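Local atomic coordinates of ADP-ribosylating toxin CARDS (Mycoplasma pneumoniae, PDB entry 4TLV), a protein that transfers the ADP-ribosyl group of NAD+ to target proteins and provokes vacuoles in host cells, as the main virulence factor of the bacterium. Residues K481-H495 with E510-F524. Numbering follows the deposited sequence.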
ATOM      1  N   LYS A 481      -0.273  -7.294 -15.081  1.00 13.66           N
ATOM      2  CA  LYS A 481      -0.639  -6.586 -16.307  1.00 15.04           C
ATOM      3  C   LYS A 481      -0.416  -5.075 -16.156  1.00 12.82           C
ATOM      4  O   LYS A 481      -0.389  -4.536 -15.035  1.00 13.55           O
ATOM      5  CB  LYS A 481      -2.089  -6.906 -16.718  1.00 14.02           C
ATOM      6  CG  LYS A 481      -2.349  -8.391 -16.990  1.00 15.18           C
ATOM      7  CD  LYS A 481      -3.650  -8.604 -17.761  1.00 14.99           C
ATOM      8  CE  LYS A 481      -4.853  -8.242 -16.904  1.00 15.69           C
ATOM      9  NZ  LYS A 481      -4.957  -9.201 -15.771  1.00 17.60           N
ATOM     10  N   ILE A 482      -0.199  -4.401 -17.279  1.00 11.32           N
ATOM     11  CA  ILE A 482      -0.057  -2.953 -17.290  1.00 10.35           C
ATOM     12  C   ILE A 482      -1.245  -2.379 -18.045  1.00 15.01           C
ATOM     13  O   ILE A 482      -1.569  -2.855 -19.134  1.00 13.45           O
ATOM     14  CB  ILE A 482       1.256  -2.525 -17.969  1.00 13.32           C
ATOM     15  CG1 ILE A 482       2.431  -2.851 -17.037  1.00 15.48           C
ATOM     16  CG2 ILE A 482       1.263  -1.029 -18.287  1.00 11.54           C
ATOM     17  CD1 ILE A 482       3.802  -2.739 -17.695  1.00 17.26           C
ATOM     18  N   PHE A 483      -1.891  -1.362 -17.476  1.00 14.04           N
ATOM     19  CA  PHE A 483      -3.078  -0.800 -18.123  1.00 14.05           C
ATOM     20  C   PHE A 483      -3.144   0.725 -18.101  1.00 15.65           C
ATOM     21  O   PHE A 483      -2.544   1.388 -17.248  1.00 15.33           O
ATOM     22  CB  PHE A 483      -4.378  -1.461 -17.607  1.00 12.39           C
ATOM     23  CG  PHE A 483      -4.669  -1.235 -16.130  1.00 13.69           C
ATOM     24  CD1 PHE A 483      -4.226  -2.131 -15.167  1.00 13.76           C
ATOM     25  CD2 PHE A 483      -5.432  -0.146 -15.715  1.00 15.28           C
ATOM     26  CE1 PHE A 483      -4.526  -1.932 -13.800  1.00 13.28           C
ATOM     27  CE2 PHE A 483      -5.740   0.050 -14.372  1.00 12.61           C
ATOM     28  CZ  PHE A 483      -5.287  -0.852 -13.413  1.00 13.07           C
ATOM     29  N   PHE A 484      -3.874   1.263 -19.073  1.00 12.44           N
ATOM     30  CA  PHE A 484      -4.010   2.691 -19.315  1.00 14.75           C
ATOM     31  C   PHE A 484      -5.502   2.976 -19.154  1.00 16.35           C
ATOM     32  O   PHE A 484      -6.324   2.383 -19.847  1.00 16.23           O
ATOM     33  CB  PHE A 484      -3.569   2.964 -20.765  1.00 15.00           C
ATOM     34  CG  PHE A 484      -3.560   4.409 -21.175  1.00 18.03           C
ATOM     35  CD1 PHE A 484      -4.729   5.159 -21.204  1.00 19.87           C
ATOM     36  CD2 PHE A 484      -2.380   4.996 -21.641  1.00 23.75           C
ATOM     37  CE1 PHE A 484      -4.714   6.496 -21.626  1.00 24.97           C
ATOM     38  CE2 PHE A 484      -2.356   6.323 -22.070  1.00 23.34           C
ATOM     39  CZ  PHE A 484      -3.527   7.077 -22.058  1.00 22.87           C
ATOM     40  N   VAL A 485      -5.858   3.863 -18.233  1.00 16.20           N
ATOM     41  CA  VAL A 485      -7.264   4.179 -18.009  1.00 17.63           C
ATOM     42  C   VAL A 485      -7.624   5.426 -18.802  1.00 16.11           C
ATOM     43  O   VAL A 485      -7.216   6.527 -18.460  1.00 15.95           O
ATOM     44  CB  VAL A 485      -7.587   4.410 -16.514  1.00 17.67           C
ATOM     45  CG1 VAL A 485      -9.062   4.780 -16.325  1.00 15.17           C
ATOM     46  CG2 VAL A 485      -7.233   3.163 -15.686  1.00 14.72           C
ATOM     47  N   GLN A 486      -8.365   5.230 -19.887  1.00 18.57           N
ATOM     48  CA  GLN A 486      -8.849   6.342 -20.690  1.00 19.70           C
ATOM     49  C   GLN A 486      -9.950   7.049 -19.912  1.00 19.78           C
ATOM     50  O   GLN A 486      -9.991   8.272 -19.823  1.00 20.27           O
ATOM     51  CB  GLN A 486      -9.405   5.825 -22.016  1.00 19.28           C
ATOM     52  CG  GLN A 486     -10.005   6.898 -22.897  1.00 22.82           C
ATOM     53  CD  GLN A 486     -10.470   6.338 -24.235  1.00 30.58           C
ATOM     54  OE1 GLN A 486     -11.506   5.676 -24.323  1.00 33.38           O
ATOM     55  NE2 GLN A 486      -9.697   6.593 -25.280  1.00 33.96           N
ATOM     56  N   ASP A 487     -10.851   6.250 -19.359  1.00 17.35           N
ATOM     57  CA  ASP A 487     -11.833   6.736 -18.408  1.00 21.52           C
ATOM     58  C   ASP A 487     -12.420   5.539 -17.680  1.00 19.25           C
ATOM     59  O   ASP A 487     -11.983   4.403 -17.879  1.00 18.57           O
ATOM     60  CB  ASP A 487     -12.926   7.575 -19.087  1.00 21.63           C
ATOM     61  CG  ASP A 487     -13.705   6.801 -20.145  1.00 23.88           C
ATOM     62  OD1 ASP A 487     -13.932   5.583 -19.991  1.00 22.24           O
ATOM     63  OD2 ASP A 487     -14.113   7.435 -21.142  1.00 32.35           O
ATOM     64  N   ASN A 488     -13.409   5.784 -16.838  1.00 19.47           N
ATOM     65  CA  ASN A 488     -13.943   4.712 -16.003  1.00 23.57           C
ATOM     66  C   ASN A 488     -14.545   3.524 -16.761  1.00 23.98           C
ATOM     67  O   ASN A 488     -14.633   2.434 -16.212  1.00 25.10           O
ATOM     68  CB  ASN A 488     -14.938   5.267 -14.978  1.00 24.54           C
ATOM     69  CG  ASN A 488     -14.250   6.059 -13.869  1.00 22.92           C
ATOM     70  OD1 ASN A 488     -12.961   5.854 -13.722  1.00 23.56           O
ATOM     71  ND2 ASN A 488     -14.881   6.839 -13.155  1.00 24.45           N
ATOM     72  N   GLN A 489     -14.949   3.721 -18.016  1.00 21.64           N
ATOM     73  CA  GLN A 489     -15.536   2.631 -18.799  1.00 20.75           C
ATOM     74  C   GLN A 489     -14.628   2.117 -19.921  1.00 21.86           C
ATOM     75  O   GLN A 489     -15.040   1.268 -20.703  1.00 19.38           O
ATOM     76  CB  GLN A 489     -16.887   3.047 -19.403  1.00 24.28           C
ATOM     77  CG  GLN A 489     -18.027   3.140 -18.393  1.00 29.93           C
ATOM     78  CD  GLN A 489     -17.912   4.354 -17.508  1.00 30.02           C
ATOM     79  OE1 GLN A 489     -17.989   4.254 -16.283  1.00 31.07           O
ATOM     80  NE2 GLN A 489     -17.725   5.520 -18.124  1.00 29.80           N
ATOM     81  N   ASN A 490     -13.407   2.638 -20.013  1.00 18.17           N
ATOM     82  CA  ASN A 490     -12.521   2.268 -21.108  1.00 18.59           C
ATOM     83  C   ASN A 490     -11.092   2.091 -20.607  1.00 15.21           C
ATOM     84  O   ASN A 490     -10.412   3.070 -20.327  1.00 15.42           O
ATOM     85  CB  ASN A 490     -12.576   3.333 -22.202  1.00 20.05           C
ATOM     86  CG  ASN A 490     -13.931   3.380 -22.902  1.00 23.11           C
ATOM     87  OD1 ASN A 490     -14.231   2.534 -23.742  1.00 23.01           O
ATOM     88  ND2 ASN A 490     -14.759   4.359 -22.542  1.00 19.20           N
ATOM     89  N   VAL A 491     -10.660   0.836 -20.496  1.00 16.52           N
ATOM     90  CA  VAL A 491      -9.336   0.501 -19.968  1.00 14.65           C
ATOM     91  C   VAL A 491      -8.588  -0.373 -20.976  1.00 16.14           C
ATOM     92  O   VAL A 491      -9.149  -1.339 -21.500  1.00 16.45           O
ATOM     93  CB  VAL A 491      -9.466  -0.228 -18.609  1.00 14.56           C
ATOM     94  CG1 VAL A 491      -8.091  -0.683 -18.089  1.00 15.64           C
ATOM     95  CG2 VAL A 491     -10.147   0.684 -17.575  1.00 13.42           C
ATOM     96  N   PHE A 492      -7.325  -0.027 -21.251  1.00 16.95           N
ATOM     97  CA  PHE A 492      -6.525  -0.728 -22.259  1.00 15.86           C
ATOM     98  C   PHE A 492      -5.246  -1.300 -21.669  1.00 15.82           C
ATOM     99  O   PHE A 492      -4.565  -0.615 -20.903  1.00 14.95           O
ATOM    100  CB  PHE A 492      -6.162   0.231 -23.400  1.00 15.68           C
ATOM    101  CG  PHE A 492      -7.362   0.814 -24.095  1.00 18.00           C
ATOM    102  CD1 PHE A 492      -8.040   1.892 -23.544  1.00 17.49           C
ATOM    103  CD2 PHE A 492      -7.818   0.274 -25.283  1.00 21.15           C
ATOM    104  CE1 PHE A 492      -9.139   2.433 -24.182  1.00 21.06           C
ATOM    105  CE2 PHE A 492      -8.930   0.803 -25.919  1.00 20.61           C
ATOM    106  CZ  PHE A 492      -9.592   1.877 -25.363  1.00 20.45           C
ATOM    107  N   PHE A 493      -4.909  -2.525 -22.071  1.00 13.82           N
ATOM    108  CA  PHE A 493      -3.788  -3.286 -21.504  1.00 16.10           C
ATOM    109  C   PHE A 493      -2.621  -3.456 -22.480  1.00 18.34           C
ATOM    110  O   PHE A 493      -2.820  -3.685 -23.684  1.00 16.44           O
ATOM    111  CB  PHE A 493      -4.282  -4.662 -21.069  1.00 13.35           C
ATOM    112  CG  PHE A 493      -5.293  -4.613 -19.950  1.00 16.84           C
ATOM    113  CD1 PHE A 493      -6.629  -4.327 -20.209  1.00 15.23           C
ATOM    114  CD2 PHE A 493      -4.897  -4.820 -18.640  1.00 14.28           C
ATOM    115  CE1 PHE A 493      -7.560  -4.273 -19.168  1.00 15.71           C
ATOM    116  CE2 PHE A 493      -5.811  -4.762 -17.594  1.00 12.68           C
ATOM    117  CZ  PHE A 493      -7.148  -4.493 -17.859  1.00 14.81           C
ATOM    118  N   LEU A 494      -1.410  -3.365 -21.950  1.00 14.45           N
ATOM    119  CA  LEU A 494      -0.194  -3.418 -22.757  1.00 13.02           C
ATOM    120  C   LEU A 494       0.035  -4.848 -23.198  1.00 13.15           C
ATOM    121  O   LEU A 494       0.103  -5.761 -22.368  1.00 13.91           O
ATOM    122  CB  LEU A 494       1.004  -2.897 -21.944  1.00 15.27           C
ATOM    123  CG  LEU A 494       2.359  -2.857 -22.675  1.00 15.34           C
ATOM    124  CD1 LEU A 494       2.268  -1.926 -23.882  1.00 18.13           C
ATOM    125  CD2 LEU A 494       3.458  -2.417 -21.744  1.00 13.67           C
ATOM    126  N   HIS A 495       0.123  -5.058 -24.510  1.00 15.21           N
ATOM    127  CA  HIS A 495       0.194  -6.403 -25.065  1.00 12.40           C
ATOM    128  C   HIS A 495       1.436  -6.623 -25.939  1.00 16.92           C
ATOM    129  O   HIS A 495       1.706  -5.848 -26.864  1.00 15.86           O
ATOM    130  CB  HIS A 495      -1.075  -6.703 -25.884  1.00 14.08           C
ATOM    131  CG  HIS A 495      -1.118  -8.086 -26.454  1.00 18.69           C
ATOM    132  ND1 HIS A 495      -1.186  -8.330 -27.807  1.00 19.73           N
ATOM    133  CD2 HIS A 495      -1.099  -9.302 -25.855  1.00 18.28           C
ATOM    134  CE1 HIS A 495      -1.212  -9.634 -28.021  1.00 22.55           C
ATOM    135  NE2 HIS A 495      -1.160 -10.247 -26.853  1.00 20.67           N
ATOM    136  N   GLU A 510       0.982  -3.132 -28.384  1.00 17.38           N
ATOM    137  CA  GLU A 510      -0.305  -2.494 -28.622  1.00 19.26           C
ATOM    138  C   GLU A 510      -1.086  -2.434 -27.323  1.00 18.59           C
ATOM    139  O   GLU A 510      -0.758  -3.139 -26.369  1.00 16.73           O
ATOM    140  CB  GLU A 510      -1.101  -3.291 -29.652  1.00 17.10           C
ATOM    141  CG  GLU A 510      -1.326  -4.741 -29.229  1.00 22.56           C
ATOM    142  CD  GLU A 510      -1.842  -5.634 -30.353  1.00 26.85           C
ATOM    143  OE1 GLU A 510      -2.386  -5.101 -31.343  1.00 23.95           O
ATOM    144  OE2 GLU A 510      -1.707  -6.875 -30.235  1.00 27.88           O
ATOM    145  N   TRP A 511      -2.123  -1.604 -27.301  1.00 18.77           N
ATOM    146  CA  TRP A 511      -2.965  -1.443 -26.117  1.00 15.28           C
ATOM    147  C   TRP A 511      -4.371  -1.927 -26.418  1.00 19.41           C
ATOM    148  O   TRP A 511      -5.039  -1.366 -27.285  1.00 20.61           O
ATOM    149  CB  TRP A 511      -3.024   0.027 -25.736  1.00 14.70           C
ATOM    150  CG  TRP A 511      -1.726   0.624 -25.284  1.00 17.76           C
ATOM    151  CD1 TRP A 511      -0.789   1.266 -26.053  1.00 17.38           C
ATOM    152  CD2 TRP A 511      -1.245   0.675 -23.939  1.00 17.30           C
ATOM    153  NE1 TRP A 511       0.256   1.692 -25.266  1.00 18.16           N
ATOM    154  CE2 TRP A 511      -0.003   1.344 -23.966  1.00 20.62           C
ATOM    155  CE3 TRP A 511      -1.741   0.208 -22.718  1.00 15.81           C
ATOM    156  CZ2 TRP A 511       0.739   1.576 -22.809  1.00 18.58           C
ATOM    157  CZ3 TRP A 511      -0.991   0.432 -21.568  1.00 17.47           C
ATOM    158  CH2 TRP A 511       0.227   1.109 -21.625  1.00 18.17           C
ATOM    159  N   LEU A 512      -4.825  -2.957 -25.708  1.00 17.79           N
ATOM    160  CA  LEU A 512      -6.082  -3.630 -26.041  1.00 17.38           C
ATOM    161  C   LEU A 512      -7.014  -3.729 -24.848  1.00 18.99           C
ATOM    162  O   LEU A 512      -6.569  -3.998 -23.738  1.00 14.76           O
ATOM    163  CB  LEU A 512      -5.800  -5.059 -26.497  1.00 15.72           C
ATOM    164  CG  LEU A 512      -4.825  -5.245 -27.659  1.00 18.38           C
ATOM    165  CD1 LEU A 512      -4.473  -6.709 -27.807  1.00 19.30           C
ATOM    166  CD2 LEU A 512      -5.415  -4.685 -28.953  1.00 21.25           C
ATOM    167  N   LYS A 513      -8.316  -3.581 -25.076  1.00 18.75           N
ATOM    168  CA  LYS A 513      -9.278  -3.888 -24.014  1.00 18.00           C
ATOM    169  C   LYS A 513      -9.173  -5.359 -23.679  1.00 17.42           C
ATOM    170  O   LYS A 513      -8.906  -6.185 -24.551  1.00 18.45           O
ATOM    171  CB  LYS A 513     -10.705  -3.520 -24.427  1.00 20.08           C
ATOM    172  CG  LYS A 513     -10.901  -2.033 -24.595  1.00 17.92           C
ATOM    173  CD  LYS A 513     -12.369  -1.686 -24.759  1.00 24.79           C
ATOM    174  CE  LYS A 513     -12.553  -0.181 -24.896  1.00 26.77           C
ATOM    175  NZ  LYS A 513     -13.988   0.187 -24.967  1.00 26.83           N
ATOM    176  N   HIS A 514      -9.362  -5.703 -22.410  1.00 16.58           N
ATOM    177  CA  HIS A 514      -9.063  -7.048 -21.970  1.00 17.37           C
ATOM    178  C   HIS A 514      -9.670  -7.253 -20.583  1.00 16.17           C
ATOM    179  O   HIS A 514      -9.928  -6.282 -19.888  1.00 19.00           O
ATOM    180  CB  HIS A 514      -7.542  -7.219 -21.936  1.00 13.47           C
ATOM    181  CG  HIS A 514      -7.087  -8.630 -21.724  1.00 19.93           C
ATOM    182  ND1 HIS A 514      -7.162  -9.593 -22.706  1.00 19.11           N
ATOM    183  CD2 HIS A 514      -6.520  -9.231 -20.650  1.00 20.64           C
ATOM    184  CE1 HIS A 514      -6.687 -10.734 -22.239  1.00 21.36           C
ATOM    185  NE2 HIS A 514      -6.284 -10.539 -20.995  1.00 23.42           N
ATOM    186  N   ASP A 515      -9.918  -8.505 -20.206  1.00 15.45           N
ATOM    187  CA  ASP A 515     -10.449  -8.845 -18.881  1.00 13.70           C
ATOM    188  C   ASP A 515      -9.392  -8.585 -17.771  1.00 16.24           C
ATOM    189  O   ASP A 515      -8.343  -9.223 -17.726  1.00 14.88           O
ATOM    190  CB  ASP A 515     -10.894 -10.308 -18.877  1.00 17.18           C
ATOM    191  CG  ASP A 515     -11.539 -10.736 -17.565  1.00 17.38           C
ATOM    192  OD1 ASP A 515     -11.520  -9.966 -16.572  1.00 18.34           O
ATOM    193  OD2 ASP A 515     -12.061 -11.871 -17.530  1.00 17.90           O
ATOM    194  N   MET A 516      -9.681  -7.637 -16.892  1.00 13.61           N
ATOM    195  CA  MET A 516      -8.797  -7.330 -15.758  1.00 17.00           C
ATOM    196  C   MET A 516      -8.439  -8.580 -14.943  1.00 15.43           C
ATOM    197  O   MET A 516      -7.339  -8.683 -14.422  1.00 14.67           O
ATOM    198  CB  MET A 516      -9.431  -6.260 -14.863  1.00 16.06           C
ATOM    199  CG  MET A 516      -8.566  -5.853 -13.657  1.00 15.13           C
ATOM    200  SD  MET A 516      -7.113  -4.893 -14.119  1.00 16.85           S
ATOM    201  CE  MET A 516      -7.877  -3.321 -14.477  1.00 13.44           C
ATOM    202  N   ASN A 517      -9.353  -9.544 -14.871  1.00 12.75           N
ATOM    203  CA  ASN A 517      -9.137 -10.763 -14.090  1.00 15.22           C
ATOM    204  C   ASN A 517      -8.327 -11.840 -14.812  1.00 16.17           C
ATOM    205  O   ASN A 517      -7.941 -12.830 -14.199  1.00 17.02           O
ATOM    206  CB  ASN A 517     -10.472 -11.408 -13.698  1.00 14.25           C
ATOM    207  CG  ASN A 517     -11.425 -10.441 -13.016  1.00 19.49           C
ATOM    208  OD1 ASN A 517     -12.611 -10.345 -13.377  1.00 21.37           O
ATOM    209  ND2 ASN A 517     -10.927  -9.739 -12.024  1.00 14.78           N
ATOM    210  N   GLU A 518      -8.127 -11.689 -16.115  1.00 18.31           N
ATOM    211  CA  GLU A 518      -7.450 -12.740 -16.876  1.00 21.71           C
ATOM    212  C   GLU A 518      -5.985 -12.865 -16.420  1.00 16.57           C
ATOM    213  O   GLU A 518      -5.287 -11.865 -16.269  1.00 18.87           O
ATOM    214  CB  GLU A 518      -7.579 -12.494 -18.388  1.00 18.95           C
ATOM    215  CG  GLU A 518      -7.143 -13.681 -19.234  1.00 22.40           C
ATOM    216  CD  GLU A 518      -5.636 -13.760 -19.367  1.00 24.18           C
ATOM    217  OE1 GLU A 518      -4.984 -12.689 -19.412  1.00 23.25           O
ATOM    218  OE2 GLU A 518      -5.106 -14.890 -19.420  1.00 24.74           O
ATOM    219  N   ASP A 519      -5.532 -14.094 -16.176  1.00 18.53           N
ATOM    220  CA  ASP A 519      -4.286 -14.293 -15.442  1.00 20.93           C
ATOM    221  C   ASP A 519      -3.394 -15.385 -16.026  1.00 24.48           C
ATOM    222  O   ASP A 519      -2.514 -15.881 -15.342  1.00 23.68           O
ATOM    223  CB  ASP A 519      -4.605 -14.635 -13.972  1.00 19.31           C
ATOM    224  CG  ASP A 519      -3.385 -14.529 -13.062  1.00 24.48           C
ATOM    225  OD1 ASP A 519      -2.501 -13.696 -13.332  1.00 23.36           O
ATOM    226  OD2 ASP A 519      -3.313 -15.286 -12.076  1.00 29.62           O
ATOM    227  N   LYS A 520      -3.610 -15.768 -17.281  1.00 21.60           N
ATOM    228  CA  LYS A 520      -2.804 -16.855 -17.833  1.00 23.74           C
ATOM    229  C   LYS A 520      -1.887 -16.398 -18.963  1.00 21.85           C
ATOM    230  O   LYS A 520      -0.744 -16.842 -19.057  1.00 23.33           O
ATOM    231  CB  LYS A 520      -3.692 -18.013 -18.313  1.00 28.11           C
ATOM    232  CG  LYS A 520      -2.895 -19.298 -18.562  1.00 35.92           C
ATOM    233  CD  LYS A 520      -3.729 -20.408 -19.185  1.00 42.06           C
ATOM    234  CE  LYS A 520      -2.848 -21.615 -19.511  1.00 49.93           C
ATOM    235  NZ  LYS A 520      -3.548 -22.641 -20.345  1.00 58.23           N
ATOM    236  N   ASP A 521      -2.394 -15.515 -19.813  1.00 17.58           N
ATOM    237  CA  ASP A 521      -1.689 -15.128 -21.032  1.00 21.33           C
ATOM    238  C   ASP A 521      -0.487 -14.243 -20.728  1.00 21.91           C
ATOM    239  O   ASP A 521      -0.630 -13.053 -20.422  1.00 17.11           O
ATOM    240  CB  ASP A 521      -2.641 -14.413 -21.989  1.00 19.69           C
ATOM    241  CG  ASP A 521      -2.005 -14.111 -23.347  1.00 23.27           C
ATOM    242  OD1 ASP A 521      -0.774 -14.270 -23.507  1.00 20.06           O
ATOM    243  OD2 ASP A 521      -2.748 -13.714 -24.264  1.00 23.53           O
ATOM    244  N   GLU A 522       0.702 -14.826 -20.834  1.00 19.62           N
ATOM    245  CA  GLU A 522       1.922 -14.109 -20.468  1.00 18.64           C
ATOM    246  C   GLU A 522       2.278 -12.942 -21.381  1.00 18.39           C
ATOM    247  O   GLU A 522       3.106 -12.116 -21.018  1.00 17.85           O
ATOM    248  CB  GLU A 522       3.097 -15.075 -20.313  1.00 17.83           C
ATOM    249  CG  GLU A 522       2.869 -16.091 -19.215  1.00 22.77           C
ATOM    250  CD  GLU A 522       4.095 -16.916 -18.931  1.00 29.55           C
ATOM    251  OE1 GLU A 522       5.133 -16.665 -19.567  1.00 31.50           O
ATOM    252  OE2 GLU A 522       4.018 -17.817 -18.077  1.00 36.90           O
ATOM    253  N   ASN A 523       1.650 -12.861 -22.554  1.00 18.14           N
ATOM    254  CA  ASN A 523       1.857 -11.701 -23.422  1.00 16.98           C
ATOM    255  C   ASN A 523       1.246 -10.416 -22.877  1.00 14.42           C
ATOM    256  O   ASN A 523       1.498  -9.342 -23.402  1.00 16.32           O
ATOM    257  CB  ASN A 523       1.331 -11.969 -24.828  1.00 19.38           C
ATOM    258  CG  ASN A 523       2.130 -13.020 -25.539  1.00 21.96           C
ATOM    259  OD1 ASN A 523       3.337 -12.871 -25.717  1.00 18.73           O
ATOM    260  ND2 ASN A 523       1.468 -14.097 -25.952  1.00 25.98           N
ATOM    261  N   PHE A 524       0.462 -10.527 -21.811  1.00 13.96           N
ATOM    262  CA  PHE A 524      -0.061  -9.329 -21.151  1.00 15.15           C
ATOM    263  C   PHE A 524       0.653  -9.096 -19.815  1.00 16.68           C
ATOM    264  O   PHE A 524       0.307  -8.153 -19.091  1.00 14.62           O
ATOM    265  CB  PHE A 524      -1.563  -9.464 -20.866  1.00 13.68           C
ATOM    266  CG  PHE A 524      -2.452  -9.283 -22.081  1.00 13.75           C
ATOM    267  CD1 PHE A 524      -2.830  -8.019 -22.496  1.00 13.78           C
ATOM    268  CD2 PHE A 524      -2.944 -10.384 -22.765  1.00 16.31           C
ATOM    269  CE1 PHE A 524      -3.657  -7.847 -23.596  1.00 19.46           C
ATOM    270  CE2 PHE A 524      -3.775 -10.225 -23.869  1.00 19.11           C
ATOM    271  CZ  PHE A 524      -4.133  -8.958 -24.283  1.00 16.13           C
TER
HETATM  272  O   HOH W   1      -0.861  -5.950 -19.682  1.00 13.91           O
HETATM  273  O   HOH W   2     -14.901  -0.735 -22.633  1.00 24.56           O
HETATM  274  O   HOH W   3     -10.633  -3.428 -20.891  1.00 17.65           O
HETATM  275  O   HOH W   4      -1.729 -12.775 -26.502  1.00 23.96           O
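The Phe524 ring has a histidine on each face: His495 sets CD2 over its centre, 3.4 Å above the plane, the rings oblique at 34°, and His514 NE2 lies over the opposite face, toward the rim. His514 also turns an edge toward the face of Phe493 (planes at 68°), while Met516 SD lies at the Phe493 edge. Met516, bent at chi2 and chi3, brings CE over the centre of the Phe483 ring, 3.7 Å from the centroid. On the other face of the sheet, Trp511 receives Leu494 CD1 on its six-membered ring and the edge of Phe484 in a T-shaped pair.

Carboxylates hold both histidine rings: His495 ND1 donates in its own ring plane to the anti lone pair of Glu510 OE2 (2.9 Å), and His514 NE2 is held by Glu518 OE1. Lys481 NZ grips the loop backbone through Glu518 O (2.7 Å) and Met516 O (2.8 Å), with a further bond to Thr479. Beside the 487-490 turn, extended Lys513 lays CG off-centre over the Phe492 ring (CH-pi) and its NZ reaches Asn490 OD1 (2.7 Å).

Phe493 pairs with Leu512, and His495 with Glu510, as antiparallel hydrogen-bonded pairs. They join strands 490-495 and 506-512 into a hairpin of the D3 beta-trefoil; strand 481-485 flanks 490-495 and is itself bordered by strand 473-476, while the chain from Lys513, ending in the 3-10 turn 522-524, folds back over the face that carries Phe493 and His495.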